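Side-chain contacts in 2-C-methyl-D-erythritol 4-phosphate cytidylyltransferase (Neisseria gonorrhoeae, PDB 1VGW), which probably catalyses the transfer of the cytidylyl group of CTP to 2-C-methyl-D-erythritol 4-phosphate, releasing diphosphate, in the DXP pathway of isoprenoid biosynthesis: residues Gln82-Thr87 and Thr190-Ala195; Ala123-Gln128 and Gly136-Pro141; Leu146-Ala149 and Ile154-Thr157. One frame throughout, in Å; residues are numbered along the deposited sequence.

Interaction 1: residues Gln82-Thr87 and Thr190-Ala195; sequences QTRAET and TDEASA
Arg84 reaches from the first turn of helix 84-98 to Glu192, in the first turn of helix 192-197, and this ion pair is the contact between the two segments. The CA-CB bond of Arg84 already points toward 190-195; CG sits anti to the backbone N (chi1 -155°) and the chain runs extended to NE, packing on Pro12 of strand 7-12. At its end CZ stands 4.1 Å from Glu192 OE1, and NH2 makes the direct bond, donating to Glu192 OE1 at 3.0 Å. Glu192, bent at chi2, meets the arginine at about a right angle. Its OE1 lies almost in the guanidinium plane and offers its syn lone pair, yet the N-H...O angle is a bent 141° and the two planar groups are turned 44° apart. A water accepts from Arg84 NH1 at 3.0 Å and donates to Glu192 OE2 at 2.8 Å. Arg84 NH1 also has a direct carboxylate partner in Asp111, so the two terminal nitrogens are held by different acids. Both helices start with a side-chain N-cap: Thr83 OG1 accepts a weak bond from Glu86 N, and Asp191 OD2 accepts from Ser194 N. The Arg84 side chain is about 6 Å from that of Lys214, predicted to position the methylerythritol phosphate, so the pair borders the predicted active site of this GT-A-type nucleotidyltransferase fold.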
# COMPACT_ATOMS: atom_id res chain seq x y z
N GLN B 82 22.91 -11.69 12.93
CA GLN B 82 21.81 -12.17 13.75
C GLN B 82 20.56 -11.36 13.43
O GLN B 82 19.47 -11.71 13.88
CB GLN B 82 22.15 -12.17 15.23
CG GLN B 82 23.17 -13.23 15.61
CD GLN B 82 23.85 -13.01 16.93
OE1 GLN B 82 24.34 -13.96 17.58
NE2 GLN B 82 23.91 -11.76 17.40
N THR B 83 20.73 -10.24 12.72
CA THR B 83 19.66 -9.39 12.26
C THR B 83 19.97 -8.83 10.86
O THR B 83 21.12 -8.81 10.44
CB THR B 83 19.35 -8.19 13.16
OG1 THR B 83 20.46 -7.29 13.11
CG2 THR B 83 18.99 -8.57 14.57
N ARG B 84 18.96 -8.31 10.17
CA ARG B 84 19.13 -7.71 8.85
C ARG B 84 20.18 -6.58 8.93
O ARG B 84 21.11 -6.55 8.11
CB ARG B 84 17.82 -7.16 8.32
CG ARG B 84 17.69 -7.04 6.80
CD ARG B 84 16.49 -6.23 6.38
NE ARG B 84 16.40 -5.87 4.97
CZ ARG B 84 16.95 -4.83 4.36
NH1 ARG B 84 16.77 -4.60 3.05
NH2 ARG B 84 17.73 -3.99 5.01
N ALA B 85 20.13 -5.77 9.98
CA ALA B 85 21.06 -4.66 10.12
C ALA B 85 22.50 -5.14 10.17
O ALA B 85 23.39 -4.64 9.46
CB ALA B 85 20.70 -3.79 11.29
N GLU B 86 22.74 -6.21 10.92
CA GLU B 86 24.06 -6.78 11.01
C GLU B 86 24.54 -7.43 9.73
O GLU B 86 25.74 -7.40 9.42
CB GLU B 86 24.16 -7.76 12.19
CG GLU B 86 25.61 -7.82 12.69
CD GLU B 86 25.92 -8.97 13.61
OE1 GLU B 86 25.02 -9.45 14.35
OE2 GLU B 86 27.10 -9.41 13.61
N THR B 87 23.64 -8.06 8.95
CA THR B 87 24.07 -8.69 7.69
C THR B 87 24.35 -7.64 6.64
O THR B 87 25.36 -7.72 5.92
CB THR B 87 23.23 -9.86 7.22
OG1 THR B 87 22.69 -9.73 5.90
CG2 THR B 87 22.15 -10.30 8.18
N THR B 190 15.79 2.84 11.26
CA THR B 190 15.03 1.76 10.63
C THR B 190 15.64 1.33 9.29
O THR B 190 16.34 0.31 9.30
CB THR B 190 13.56 2.14 10.42
OG1 THR B 190 13.50 3.48 9.91
CG2 THR B 190 12.78 2.06 11.74
N ASP B 191 15.35 1.97 8.18
CA ASP B 191 15.91 1.62 6.89
C ASP B 191 17.30 2.24 6.64
O ASP B 191 17.82 2.92 7.54
CB ASP B 191 14.95 1.97 5.75
CG ASP B 191 14.61 3.40 5.56
OD1 ASP B 191 13.81 3.83 4.70
OD2 ASP B 191 15.10 4.26 6.31
N GLU B 192 17.94 1.93 5.49
CA GLU B 192 19.28 2.48 5.24
C GLU B 192 19.22 4.02 5.13
O GLU B 192 20.10 4.65 5.73
CB GLU B 192 20.05 1.90 4.08
CG GLU B 192 20.51 0.46 4.21
CD GLU B 192 19.35 -0.55 4.22
OE1 GLU B 192 19.49 -1.62 4.85
OE2 GLU B 192 18.28 -0.33 3.61
N ALA B 193 18.25 4.59 4.47
CA ALA B 193 18.09 6.02 4.37
C ALA B 193 18.11 6.71 5.71
O ALA B 193 18.80 7.71 5.92
CB ALA B 193 16.85 6.40 3.58
N SER B 194 17.41 6.19 6.72
CA SER B 194 17.36 6.84 8.02
C SER B 194 18.72 6.89 8.69
O SER B 194 18.93 7.74 9.56
CB SER B 194 16.27 6.25 8.93
OG SER B 194 16.74 5.10 9.61
N ALA B 195 19.62 5.96 8.44
CA ALA B 195 20.99 6.06 8.98
C ALA B 195 21.79 7.10 8.15
O ALA B 195 22.63 7.82 8.71
CB ALA B 195 21.77 4.78 8.97
O HOH W 1 17.13 -1.92 1.65

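Interaction 2: residues Ala123-Gln128 and Gly136-Pro141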
# COMPACT_ATOMS: atom_id res chain seq x y z
N ALA B 123 15.87 1.21 -13.45
CA ALA B 123 16.52 2.16 -14.33
C ALA B 123 16.40 3.58 -13.80
O ALA B 123 17.43 4.28 -13.71
CB ALA B 123 15.96 2.07 -15.74
N ARG B 124 15.20 4.03 -13.43
CA ARG B 124 15.02 5.36 -12.84
C ARG B 124 15.88 5.57 -11.59
O ARG B 124 16.53 6.61 -11.43
CB ARG B 124 13.55 5.52 -12.43
CG ARG B 124 12.70 6.34 -13.37
CD ARG B 124 11.53 6.96 -12.63
NE ARG B 124 10.73 5.99 -11.93
CZ ARG B 124 9.89 5.10 -12.42
NH1 ARG B 124 9.24 4.29 -11.58
NH2 ARG B 124 9.69 4.98 -13.73
N LEU B 125 15.92 4.59 -10.68
CA LEU B 125 16.75 4.76 -9.48
C LEU B 125 18.22 4.95 -9.83
O LEU B 125 18.95 5.71 -9.20
CB LEU B 125 16.58 3.57 -8.55
CG LEU B 125 17.40 3.47 -7.28
CD1 LEU B 125 16.99 4.57 -6.28
CD2 LEU B 125 17.26 2.09 -6.62
N ILE B 126 18.73 4.12 -10.75
CA ILE B 126 20.13 4.17 -11.13
C ILE B 126 20.44 5.52 -11.79
O ILE B 126 21.43 6.12 -11.41
CB ILE B 126 20.56 3.03 -12.03
CG1 ILE B 126 20.74 1.74 -11.20
CG2 ILE B 126 21.86 3.30 -12.80
CD1 ILE B 126 20.45 0.48 -12.06
N GLU B 127 19.56 5.95 -12.67
CA GLU B 127 19.71 7.19 -13.41
C GLU B 127 19.68 8.43 -12.54
O GLU B 127 20.56 9.29 -12.62
CB GLU B 127 18.61 7.26 -14.48
CG GLU B 127 18.76 8.42 -15.44
CD GLU B 127 20.06 8.34 -16.22
OE1 GLU B 127 20.40 7.24 -16.70
OE2 GLU B 127 20.76 9.36 -16.31
N GLN B 128 18.71 8.48 -11.60
CA GLN B 128 18.59 9.65 -10.72
C GLN B 128 19.43 9.61 -9.48
O GLN B 128 20.23 10.53 -9.21
CB GLN B 128 17.10 9.83 -10.39
CG GLN B 128 16.31 10.07 -11.68
CD GLN B 128 14.82 9.98 -11.48
OE1 GLN B 128 14.07 9.81 -12.45
NE2 GLN B 128 14.34 10.06 -10.25
N GLY B 136 19.61 7.88 -2.79
CA GLY B 136 18.16 8.05 -2.97
C GLY B 136 17.48 6.67 -2.90
O GLY B 136 18.14 5.66 -2.74
N ILE B 137 16.12 6.67 -2.79
CA ILE B 137 15.42 5.41 -2.64
C ILE B 137 14.16 5.39 -3.48
O ILE B 137 13.65 6.42 -3.88
CB ILE B 137 14.97 5.15 -1.18
CG1 ILE B 137 13.84 6.11 -0.79
CG2 ILE B 137 16.11 5.24 -0.18
CD1 ILE B 137 13.34 5.93 0.64
N LEU B 138 13.66 4.16 -3.71
CA LEU B 138 12.35 4.10 -4.41
C LEU B 138 11.28 4.32 -3.32
O LEU B 138 11.52 3.97 -2.14
CB LEU B 138 12.11 2.77 -5.10
CG LEU B 138 12.92 2.43 -6.34
CD1 LEU B 138 12.50 1.08 -6.92
CD2 LEU B 138 12.79 3.50 -7.40
N ALA B 139 10.18 4.96 -3.70
CA ALA B 139 9.12 5.19 -2.67
C ALA B 139 7.85 5.65 -3.38
O ALA B 139 7.94 5.97 -4.60
CB ALA B 139 9.61 6.20 -1.67
N VAL B 140 6.71 5.53 -2.75
CA VAL B 140 5.42 5.97 -3.31
C VAL B 140 4.68 6.88 -2.33
O VAL B 140 4.66 6.66 -1.11
CB VAL B 140 4.50 4.79 -3.69
CG1 VAL B 140 5.17 3.86 -4.71
CG2 VAL B 140 4.03 3.99 -2.49
N PRO B 141 3.98 7.89 -2.82
CA PRO B 141 3.26 8.80 -1.93
C PRO B 141 2.16 8.10 -1.18
O PRO B 141 1.59 7.14 -1.73
CB PRO B 141 2.71 9.87 -2.87
CG PRO B 141 3.50 9.75 -4.13
CD PRO B 141 3.86 8.28 -4.23
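With chi1 at 176°, Leu125 holds CG opposite the backbone N and carries CD1 from the helix onto strand 136-141; Leu138, with chi1 at -71° and CG beside its own backbone N, brings its end nearer to the helix than its CA-CB bond would suggest. The meeting is made of two separate touches. Leu138 CD2 comes up against the root of the leucine on the helix, 4.0 Å from Leu125 CB. Farther out, Leu125 CD1 rests on main chain instead of a side chain, 3.9 Å from Gly136 O and 4.1 Å from Ile137 CA. At Gly136 the methyl meets bare backbone, while Ile137 turns its side chain away from the helix. The contact is buried and has no hydrogen bond between the segments; the leucine-leucine touch is apolar. The axes of 123-128 and 136-141 pass 8.8 Å apart, with their directions 148° apart. Helix 119-129 thus packs against the mixed central sheet, in which strand 136-141 pairs with strands 163-167, 169-173 and 204-207. Pro169 touches both leucines, Ile206 adds to the packing on Leu138, and Arg124 NH1 ties the helix to Gln207 O at the end of strand 204-207.

Interaction 3: residues Leu146-Ala149 and Ile154-Thr157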
# COMPACT_ATOMS: atom_id res chain seq x y z
N LEU B 146 -4.44 8.67 6.97
CA LEU B 146 -3.72 7.97 8.01
C LEU B 146 -4.40 8.20 9.37
O LEU B 146 -4.82 9.30 9.69
CB LEU B 146 -2.27 8.43 8.14
CG LEU B 146 -1.26 8.17 7.06
CD1 LEU B 146 0.05 8.92 7.35
CD2 LEU B 146 -0.93 6.67 6.94
N LYS B 147 -4.45 7.15 10.19
CA LYS B 147 -5.03 7.23 11.50
C LYS B 147 -4.03 6.69 12.54
O LYS B 147 -3.28 5.79 12.22
CB LYS B 147 -6.34 6.41 11.61
CG LYS B 147 -7.36 6.54 10.50
CD LYS B 147 -7.99 7.92 10.38
CE LYS B 147 -9.36 7.92 9.78
NZ LYS B 147 -10.02 9.21 9.56
N ARG B 148 -4.05 7.23 13.74
CA ARG B 148 -3.28 6.68 14.87
C ARG B 148 -4.26 5.85 15.74
O ARG B 148 -5.41 6.23 15.98
CB ARG B 148 -2.71 7.82 15.72
CG ARG B 148 -1.48 7.55 16.53
CD ARG B 148 -0.98 8.81 17.31
NE ARG B 148 -0.24 9.71 16.41
CZ ARG B 148 0.96 9.39 15.90
NH1 ARG B 148 1.59 8.25 16.19
NH2 ARG B 148 1.55 10.22 15.06
N ALA B 149 -3.83 4.72 16.23
CA ALA B 149 -4.62 3.83 17.03
C ALA B 149 -4.21 3.76 18.50
O ALA B 149 -3.01 3.65 18.81
CB ALA B 149 -4.39 2.39 16.48
N ILE B 154 -9.46 4.57 16.71
CA ILE B 154 -8.85 5.75 16.19
C ILE B 154 -8.70 6.81 17.31
O ILE B 154 -9.71 7.29 17.81
CB ILE B 154 -9.66 6.43 15.07
CG1 ILE B 154 -9.78 5.55 13.82
CG2 ILE B 154 -9.06 7.80 14.73
CD1 ILE B 154 -10.79 6.09 12.81
N SER B 155 -7.47 7.29 17.52
CA SER B 155 -7.20 8.29 18.52
C SER B 155 -6.81 9.61 17.86
O SER B 155 -6.88 10.64 18.51
CB SER B 155 -6.21 7.92 19.58
OG SER B 155 -4.89 7.71 19.15
N ALA B 156 -6.64 9.56 16.55
CA ALA B 156 -6.29 10.75 15.80
C ALA B 156 -6.21 10.49 14.30
O ALA B 156 -5.90 9.38 13.86
CB ALA B 156 -4.86 11.19 16.26
N THR B 157 -6.50 11.54 13.53
CA THR B 157 -6.25 11.45 12.08
C THR B 157 -4.91 12.18 11.86
O THR B 157 -4.79 13.35 12.28
CB THR B 157 -7.38 12.15 11.32
OG1 THR B 157 -8.49 11.23 11.20
CG2 THR B 157 -6.95 12.60 9.94
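The flat groups that meet between Leu146-Ala149 and Ile154-Thr157 are peptides, and the side chains divide over the two faces of the ribbon they form: Lys147, Ala149, Ile154 and Thr157 on one, Arg148 and Ala156 on the other. Between the strands, Arg148 N donates to Ala156 O at 2.8 Å, and Arg148 O accepts a nearly straight bond (176°) from Ser155 N, also at 2.8 Å. Three CA-H...O contacts supplement these bonds, among them Lys147 CA to Ala156 O. On the lysine face, a bend at chi2 (-65°) sends the Lys147 chain out between Ile154 and Thr157. Its CE lies 3.8 Å from Ile154 CD1, and Lys147 and Thr157 run side by side, pointing the same way, until NZ donates to Thr157 OG1 at 3.0 Å. This is an antiparallel beta hairpin with a classic beta bulge: Ser155 and Ala156 both face Arg148, so the register slips by one between the Arg148-Ala156 and Ala149-Ile154 pairs. In this family such a hairpin forms the arm that embraces the partner in the dimer. Lys147 NZ makes salt bridges to Asp191 and Glu197 of the second subunit, and Thr157 OG1 is hydrogen-bonded to Glu197 of that subunit, so the ammonium group has two carboxylates and a hydroxyl around it. Leu146 to Arg148 also pair with a strand of the second subunit, carrying the sheet across the interface. On the opposite face, Arg148 CB and Ala156 CB pack at 4.0 Å, while the arginine's end leads away from 154-157. The side chain of Leu146 lies about 4 Å from that of Arg160, predicted to position the methylerythritol phosphate.

How the interactions relate
Along the chain, residues 82-87 come first and 190-195 last, with interaction 2 and then interaction 3 between them. Interactions 1 and 2 have centres 19 Å apart and touch through Ala193 CB and Ile137 CG2, at 4.0 Å, where helix 192-197 meets the central sheet. Interaction 3 lies farther out, its centre 28 Å from that of interaction 1 and 30 Å from that of interaction 2, although strand 146-149 directly follows strand 136-141. In the dimer, the arm of one subunit reaches the corresponding elements of the other: the hairpin meets segment 190-195 of the second subunit, and Ile154 packs on Ile137 of that subunit.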